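Local structure of 11S globulin (Wrightia tinctoria, 5WXU) at residues S242-I245 / K246-S250. The protein probably serves as a hexameric seed storage protein of the cupin-based 11S globulin family, and binds the plant hormone auxin. Residues are numbered along the deposited sequence; the frame is centred on the assembly and turned at random.
Sequences SEII and KKLQS
Ile244 and Leu248, one turn apart on the helix 242-248, run alongside one another in the same direction, with CG2 of Ile244 4.1 Å from CD1 of Leu248. The other leucine methyl, CD2 of Leu248, leans instead to CD1 of Ile245 at 4.3 Å, so that the forked end of Leu248 reaches both isoleucines. With CG1 of Ile244 opposite the carbonyl carbon (chi1 -72°), the CG2 branch is turned down the helix to the leucine. On the exposed face Glu243 and Lys246 cross at a slant. A bend at chi2 (-67°) brings Glu243 OE2 to 3.6 Å from CD of the extended Lys246; the salt bridge from Glu243 OE2 to Lys246 NZ is long, at 3.9 Å, and probably adds only modest electrostatic attraction. The backbone bonds are the i to i+4 bonds of a helix, including Leu248 N to Ile244 O at 3.1 Å and Gln249 N to Ile245 O at 3.0 Å. Helices 231-238 and 242-248 form a pair that packs against a neighbouring subunit, consistent with the helical arms by which the cupin domains of 11S globulins associate. The second helix closes in a Schellman motif: Ser250 takes a positive phi (67°), and its N makes a weak bond to Lys247 O. Gln249 extends past Ile245 O, with Gln249 CG 3.3 Å from that oxygen, and its NE2 is hydrogen-bonded to Phe226 O. At the other end, Asn241 OD1 accepts a hydrogen bond from Ile244 N. Far from the chain centre, this short helix packs through Ile245 onto Pro231 and Leu234 of the helix 231-238, whereas Lys247 and Leu248 rest on Phe438 of the second subunit.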
# COMPACT_ATOMS: atom_id res chain seq x y z
N SER B 242 -45.39 -3.82 19.13
CA SER B 242 -44.50 -4.51 20.08
C SER B 242 -44.76 -6.01 20.16
O SER B 242 -43.90 -6.73 20.64
CB SER B 242 -44.54 -3.88 21.50
OG SER B 242 -45.88 -3.87 21.96
N GLU B 243 -45.91 -6.47 19.66
CA GLU B 243 -46.13 -7.89 19.56
C GLU B 243 -45.35 -8.59 18.45
O GLU B 243 -44.91 -9.69 18.66
CB GLU B 243 -47.64 -8.21 19.49
CG GLU B 243 -48.39 -7.95 20.83
CD GLU B 243 -48.01 -8.89 22.01
OE1 GLU B 243 -47.92 -10.14 21.85
OE2 GLU B 243 -47.85 -8.36 23.15
N ILE B 244 -45.18 -7.93 17.29
CA ILE B 244 -44.18 -8.35 16.29
C ILE B 244 -42.79 -8.45 16.94
O ILE B 244 -42.06 -9.42 16.72
CB ILE B 244 -44.15 -7.40 15.08
CG1 ILE B 244 -45.39 -7.60 14.22
CG2 ILE B 244 -42.90 -7.63 14.27
CD1 ILE B 244 -45.45 -6.77 12.96
N ILE B 245 -42.44 -7.47 17.78
CA ILE B 245 -41.11 -7.50 18.40
C ILE B 245 -41.03 -8.65 19.36
O ILE B 245 -39.99 -9.22 19.55
CB ILE B 245 -40.72 -6.16 19.13
CG1 ILE B 245 -40.79 -4.98 18.16
CG2 ILE B 245 -39.31 -6.26 19.75
CD1 ILE B 245 -39.87 -5.04 16.97
N LYS B 246 -42.11 -8.99 20.02
CA LYS B 246 -42.06 -10.17 20.90
C LYS B 246 -41.80 -11.50 20.20
O LYS B 246 -41.10 -12.35 20.78
CB LYS B 246 -43.33 -10.24 21.77
CG LYS B 246 -43.20 -9.28 22.95
CD LYS B 246 -44.46 -9.28 23.81
CE LYS B 246 -44.25 -8.43 25.06
NZ LYS B 246 -45.32 -8.58 26.09
N LYS B 247 -42.26 -11.60 18.97
CA LYS B 247 -41.90 -12.69 18.06
C LYS B 247 -40.39 -12.65 17.68
O LYS B 247 -39.76 -13.73 17.60
CB LYS B 247 -42.78 -12.69 16.83
CG LYS B 247 -44.27 -12.97 17.14
CD LYS B 247 -45.19 -12.86 15.92
CE LYS B 247 -46.64 -13.13 16.38
NZ LYS B 247 -47.66 -12.66 15.40
N LEU B 248 -39.82 -11.43 17.46
CA LEU B 248 -38.35 -11.34 17.27
C LEU B 248 -37.58 -11.87 18.46
O LEU B 248 -36.52 -12.54 18.33
CB LEU B 248 -37.88 -9.93 16.96
CG LEU B 248 -37.93 -9.49 15.51
CD1 LEU B 248 -39.32 -9.43 14.99
CD2 LEU B 248 -37.30 -8.10 15.34
N GLN B 249 -38.13 -11.60 19.64
CA GLN B 249 -37.54 -12.05 20.92
C GLN B 249 -37.80 -13.51 21.20
O GLN B 249 -37.23 -14.05 22.12
CB GLN B 249 -38.02 -11.18 22.11
CG GLN B 249 -37.72 -9.70 21.91
CD GLN B 249 -38.17 -8.86 23.09
OE1 GLN B 249 -39.31 -8.95 23.53
NE2 GLN B 249 -37.25 -8.06 23.64
N SER B 250 -38.64 -14.12 20.38
CA SER B 250 -38.82 -15.56 20.35
C SER B 250 -39.44 -16.02 21.63
O SER B 250 -39.14 -17.08 22.09
CB SER B 250 -37.49 -16.32 20.15
OG SER B 250 -37.70 -17.67 19.71